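Local coordinates for radical SAM domain protein (Methanothrix thermoacetophila, PDB 6Y1X), which is the radical SAM iron-sulfur enzyme NifB, a carbide synthase that probably acts in maturing the nitrogenase cofactor, at residues Leu135-Pro147 with Leu153-Leu165. Sequence-based numbering, arbitrary orientation.
Sequences LILCISTNGLLLP and LDRIGVTNITVTL. With SF4 (iron/sulfur cluster), chain C.
Ile139 and Ile161 sit side by side on neighbouring parallel strands, 136-141 and 160-164, the two strands of a beta-alpha-beta unit whose helix, 146-156, packs over them in the TIM-barrel-like radical SAM fold. The strand axes diverge by only 12°. Rungs run from Thr159 N to Leu137 O, through Ile139 and Thr162, to Thr164 N on Thr141 O; the bond from Thr162 N to Ile139 O, 2.8 Å, is nearly straight at 168°.

From CB, which already points to the helix-covered face, Ile139 divides into two branches. Ile139 CG2 lies against Val158 CG2 at 4.1 Å. With Ile139 CG1 between the backbone N and the carbonyl carbon (chi1 65°), the other branch turns to Ile161 CG1 and Leu153 CD1. At the tip, Ile139 CD1 rests on Ile161 CG2 and meets Leu153 CD1 tip to tip, 3.8 Å away. Shortening this side chain to an alanine is likely to open a gap beneath the helix, taking from Leu153 and Ile161 the methyl they share. Further along this face, Leu146 CD2 packs on Val163 CG2 at 3.7 Å.

Cys138, Ser140 and Thr162 turn to the opposite face, toward a [4Fe-4S] cluster. Thr162 OG1 lies 3.4 Å from the cluster sulfur S3 and is hydrogen-bonded to Lys215, while its side chain also touches Glu75, which binds that cluster as Cys138 does. Nearer the start of its strand, where it pairs with Asn160, Cys138 carries SG anti to its own backbone nitrogen, and Cys138 SG reaches off the sheet to bind the iron FE4 at 2.3 Å.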
loop_
_atom_site.group_PDB
_atom_site.type_symbol
_atom_site.label_atom_id
_atom_site.label_comp_id
_atom_site.label_asym_id
_atom_site.label_seq_id
_atom_site.Cartn_x
_atom_site.Cartn_y
_atom_site.Cartn_z
ATOM N N LEU A 135 -11.020 -2.470 16.484
ATOM C CA LEU A 135 -9.824 -2.192 15.706
ATOM C C LEU A 135 -10.167 -1.729 14.294
ATOM O O LEU A 135 -11.076 -2.257 13.645
ATOM C CB LEU A 135 -8.935 -3.433 15.649
ATOM C CG LEU A 135 -8.213 -3.733 16.964
ATOM C CD1 LEU A 135 -7.585 -5.116 16.934
ATOM C CD2 LEU A 135 -7.171 -2.670 17.268
ATOM N N ILE A 136 -9.413 -0.752 13.815
ATOM C CA ILE A 136 -9.497 -0.340 12.423
ATOM C C ILE A 136 -8.710 -1.341 11.596
ATOM O O ILE A 136 -7.539 -1.613 11.882
ATOM C CB ILE A 136 -8.955 1.087 12.236
ATOM C CG1 ILE A 136 -9.739 2.079 13.098
ATOM C CG2 ILE A 136 -8.954 1.481 10.758
ATOM C CD1 ILE A 136 -9.080 3.435 13.223
ATOM N N LEU A 137 -9.342 -1.888 10.565
ATOM C CA LEU A 137 -8.705 -2.885 9.721
ATOM C C LEU A 137 -8.239 -2.214 8.439
ATOM O O LEU A 137 -9.009 -1.510 7.776
ATOM C CB LEU A 137 -9.658 -4.038 9.408
ATOM C CG LEU A 137 -10.220 -4.800 10.610
ATOM C CD1 LEU A 137 -11.159 -5.906 10.152
ATOM C CD2 LEU A 137 -9.103 -5.363 11.479
ATOM N N CYS A 138 -6.972 -2.431 8.108
ATOM C CA CYS A 138 -6.265 -1.712 7.063
ATOM C C CYS A 138 -5.484 -2.712 6.228
ATOM O O CYS A 138 -5.049 -3.752 6.732
ATOM C CB CYS A 138 -5.317 -0.660 7.674
ATOM S SG CYS A 138 -4.555 0.542 6.538
ATOM N N ILE A 139 -5.338 -2.416 4.938
ATOM C CA ILE A 139 -4.500 -3.226 4.064
ATOM C C ILE A 139 -3.749 -2.312 3.112
ATOM O O ILE A 139 -4.221 -1.231 2.747
ATOM C CB ILE A 139 -5.298 -4.290 3.259
ATOM C CG1 ILE A 139 -6.274 -3.640 2.273
ATOM C CG2 ILE A 139 -6.014 -5.257 4.166
ATOM C CD1 ILE A 139 -5.802 -3.682 0.828
ATOM N N SER A 140 -2.578 -2.779 2.697
ATOM C CA SER A 140 -1.782 -2.195 1.636
ATOM C C SER A 140 -1.804 -3.149 0.449
ATOM O O SER A 140 -1.924 -4.364 0.622
ATOM C CB SER A 140 -0.340 -1.945 2.110
ATOM O OG SER A 140 0.525 -1.621 1.031
ATOM N N THR A 141 -1.745 -2.600 -0.759
ATOM C CA THR A 141 -1.761 -3.441 -1.947
ATOM C C THR A 141 -1.051 -2.730 -3.086
ATOM O O THR A 141 -1.016 -1.501 -3.142
ATOM C CB THR A 141 -3.196 -3.807 -2.370
ATOM O OG1 THR A 141 -3.169 -4.616 -3.557
ATOM C CG2 THR A 141 -4.027 -2.559 -2.633
ATOM N N ASN A 142 -0.481 -3.516 -3.996
ATOM C CA ASN A 142 -0.019 -2.949 -5.253
ATOM C C ASN A 142 -1.175 -2.696 -6.216
ATOM O O ASN A 142 -0.962 -2.104 -7.280
ATOM C CB ASN A 142 1.064 -3.838 -5.882
ATOM C CG ASN A 142 0.575 -5.246 -6.210
ATOM O OD1 ASN A 142 -0.570 -5.459 -6.604
ATOM N ND2 ASN A 142 1.458 -6.216 -6.040
ATOM N N GLY A 143 -2.386 -3.141 -5.875
ATOM C CA GLY A 143 -3.575 -2.807 -6.632
ATOM C C GLY A 143 -3.970 -3.802 -7.697
ATOM O O GLY A 143 -5.093 -3.712 -8.215
ATOM N N LEU A 144 -3.086 -4.737 -8.062
ATOM C CA LEU A 144 -3.394 -5.641 -9.167
ATOM C C LEU A 144 -4.650 -6.460 -8.896
ATOM O O LEU A 144 -5.490 -6.628 -9.786
ATOM C CB LEU A 144 -2.212 -6.568 -9.448
ATOM C CG LEU A 144 -2.449 -7.539 -10.609
ATOM C CD1 LEU A 144 -2.687 -6.817 -11.934
ATOM C CD2 LEU A 144 -1.281 -8.510 -10.724
ATOM N N LEU A 145 -4.809 -6.966 -7.675
ATOM C CA LEU A 145 -5.973 -7.779 -7.342
ATOM C C LEU A 145 -7.063 -6.994 -6.627
ATOM O O LEU A 145 -8.028 -7.597 -6.150
ATOM C CB LEU A 145 -5.560 -8.991 -6.505
ATOM C CG LEU A 145 -4.857 -10.109 -7.275
ATOM C CD1 LEU A 145 -4.341 -11.190 -6.334
ATOM C CD2 LEU A 145 -5.800 -10.696 -8.322
ATOM N N LEU A 146 -6.934 -5.672 -6.539
ATOM C CA LEU A 146 -7.935 -4.881 -5.824
ATOM C C LEU A 146 -9.320 -5.000 -6.450
ATOM O O LEU A 146 -10.297 -5.176 -5.699
ATOM C CB LEU A 146 -7.476 -3.421 -5.725
ATOM C CG LEU A 146 -8.355 -2.526 -4.848
ATOM C CD1 LEU A 146 -8.563 -3.168 -3.497
ATOM C CD2 LEU A 146 -7.754 -1.137 -4.691
ATOM N N PRO A 147 -9.496 -4.919 -7.777
ATOM C CA PRO A 147 -10.852 -5.114 -8.319
ATOM C C PRO A 147 -11.435 -6.471 -7.978
ATOM O O PRO A 147 -12.635 -6.572 -7.700
ATOM C CB PRO A 147 -10.658 -4.967 -9.835
ATOM C CG PRO A 147 -9.391 -4.253 -10.011
ATOM C CD PRO A 147 -8.526 -4.565 -8.832
ATOM N N LEU A 153 -12.791 -7.600 0.907
ATOM C CA LEU A 153 -12.282 -6.660 1.900
ATOM C C LEU A 153 -13.426 -5.918 2.569
ATOM O O LEU A 153 -13.446 -5.742 3.792
ATOM C CB LEU A 153 -11.329 -5.669 1.234
ATOM C CG LEU A 153 -9.995 -6.215 0.737
ATOM C CD1 LEU A 153 -9.224 -5.118 0.025
ATOM C CD2 LEU A 153 -9.178 -6.788 1.883
ATOM N N ASP A 154 -14.370 -5.431 1.762
ATOM C CA ASP A 154 -15.554 -4.770 2.294
ATOM C C ASP A 154 -16.338 -5.682 3.217
ATOM O O ASP A 154 -16.764 -5.273 4.301
ATOM C CB ASP A 154 -16.468 -4.353 1.149
ATOM C CG ASP A 154 -17.418 -3.225 1.520
ATOM O OD1 ASP A 154 -17.418 -2.786 2.687
ATOM O OD2 ASP A 154 -18.221 -2.817 0.646
ATOM N N ARG A 155 -16.519 -6.935 2.813
ATOM C CA ARG A 155 -17.377 -7.818 3.590
ATOM C C ARG A 155 -16.717 -8.149 4.931
ATOM O O ARG A 155 -17.414 -8.361 5.927
ATOM C CB ARG A 155 -17.708 -9.065 2.770
ATOM C CG ARG A 155 -18.802 -9.958 3.336
ATOM C CD ARG A 155 -19.048 -11.150 2.399
ATOM N NE ARG A 155 -17.918 -12.079 2.396
ATOM C CZ ARG A 155 -16.918 -12.217 1.532
ATOM N NH1 ARG A 155 -16.773 -11.467 0.447
ATOM N NH2 ARG A 155 -16.038 -13.172 1.789
ATOM N N ILE A 156 -15.376 -8.274 4.962
ATOM C CA ILE A 156 -14.659 -8.564 6.214
ATOM C C ILE A 156 -14.417 -7.338 7.090
ATOM O O ILE A 156 -13.892 -7.486 8.203
ATOM C CB ILE A 156 -13.284 -9.237 6.008
ATOM C CG1 ILE A 156 -12.249 -8.260 5.438
ATOM C CG2 ILE A 156 -13.410 -10.493 5.152
ATOM C CD1 ILE A 156 -10.947 -8.937 5.010
ATOM N N GLY A 157 -14.764 -6.135 6.630
ATOM C CA GLY A 157 -14.687 -4.942 7.458
ATOM C C GLY A 157 -13.483 -4.035 7.277
ATOM O O GLY A 157 -13.283 -3.133 8.102
ATOM N N VAL A 158 -12.685 -4.225 6.229
ATOM C CA VAL A 158 -11.582 -3.309 5.958
ATOM C C VAL A 158 -12.144 -1.945 5.573
ATOM O O VAL A 158 -12.988 -1.837 4.674
ATOM C CB VAL A 158 -10.677 -3.880 4.857
ATOM C CG1 VAL A 158 -9.668 -2.840 4.382
ATOM C CG2 VAL A 158 -9.976 -5.129 5.354
ATOM N N THR A 159 -11.679 -0.891 6.255
ATOM C CA THR A 159 -12.161 0.463 6.005
ATOM C C THR A 159 -11.112 1.381 5.398
ATOM O O THR A 159 -11.470 2.444 4.879
ATOM C CB THR A 159 -12.666 1.115 7.304
ATOM O OG1 THR A 159 -11.653 1.020 8.314
ATOM C CG2 THR A 159 -13.940 0.442 7.795
ATOM N N ASN A 160 -9.843 0.995 5.429
ATOM C CA ASN A 160 -8.747 1.834 4.968
ATOM C C ASN A 160 -7.880 0.985 4.060
ATOM O O ASN A 160 -7.533 -0.146 4.413
ATOM C CB ASN A 160 -7.921 2.381 6.138
ATOM C CG ASN A 160 -8.709 3.322 7.028
ATOM O OD1 ASN A 160 -9.658 2.916 7.702
ATOM N ND2 ASN A 160 -8.311 4.588 7.043
ATOM N N ILE A 161 -7.504 1.540 2.912
ATOM C CA ILE A 161 -6.769 0.801 1.892
ATOM C C ILE A 161 -5.653 1.685 1.364
ATOM O O ILE A 161 -5.882 2.853 1.033
ATOM C CB ILE A 161 -7.680 0.346 0.734
ATOM C CG1 ILE A 161 -8.707 -0.677 1.228
ATOM C CG2 ILE A 161 -6.852 -0.250 -0.395
ATOM C CD1 ILE A 161 -9.728 -1.057 0.182
ATOM N N THR A 162 -4.444 1.144 1.311
ATOM C CA THR A 162 -3.331 1.826 0.677
ATOM C C THR A 162 -3.019 1.125 -0.634
ATOM O O THR A 162 -2.830 -0.095 -0.662
ATOM C CB THR A 162 -2.097 1.815 1.582
ATOM O OG1 THR A 162 -2.297 2.714 2.675
ATOM C CG2 THR A 162 -0.861 2.257 0.802
ATOM N N VAL A 163 -2.961 1.892 -1.715
ATOM C CA VAL A 163 -2.567 1.373 -3.015
ATOM C C VAL A 163 -1.273 2.070 -3.391
ATOM O O VAL A 163 -1.187 3.300 -3.309
ATOM C CB VAL A 163 -3.653 1.612 -4.082
ATOM C CG1 VAL A 163 -3.204 1.076 -5.432
ATOM C CG2 VAL A 163 -4.981 1.006 -3.648
ATOM N N THR A 164 -0.281 1.307 -3.831
ATOM C CA THR A 164 0.942 1.909 -4.344
ATOM C C THR A 164 0.782 2.112 -5.844
ATOM O O THR A 164 0.694 1.146 -6.608
ATOM C CB THR A 164 2.165 1.061 -4.011
ATOM O OG1 THR A 164 2.357 1.064 -2.591
ATOM C CG2 THR A 164 3.418 1.660 -4.663
ATOM N N LEU A 165 0.743 3.373 -6.260
ATOM C CA LEU A 165 0.489 3.755 -7.643
ATOM C C LEU A 165 1.666 4.607 -8.092
ATOM O O LEU A 165 1.810 5.755 -7.658
ATOM C CB LEU A 165 -0.831 4.512 -7.776
ATOM C CG LEU A 165 -1.268 4.935 -9.177
ATOM C CD1 LEU A 165 -1.454 3.721 -10.065
ATOM C CD2 LEU A 165 -2.553 5.727 -9.093
HETATM FE FE1 SF4 C . -0.014 1.204 5.418
HETATM FE FE2 SF4 C . -0.407 2.361 7.850
HETATM FE FE3 SF4 C . 0.202 -0.283 7.653
HETATM FE FE4 SF4 C . -2.275 0.621 6.860
HETATM S S1 SF4 C . -1.421 0.642 8.996
HETATM S S2 SF4 C . -0.937 -0.878 5.743
HETATM S S3 SF4 C . -1.703 2.664 5.973
HETATM S S4 SF4 C . 1.567 1.475 7.069
HETATM O O HOH W 1 -12.077 -1.121 9.932
HETATM O O HOH W 2 0.768 -0.241 -1.087
#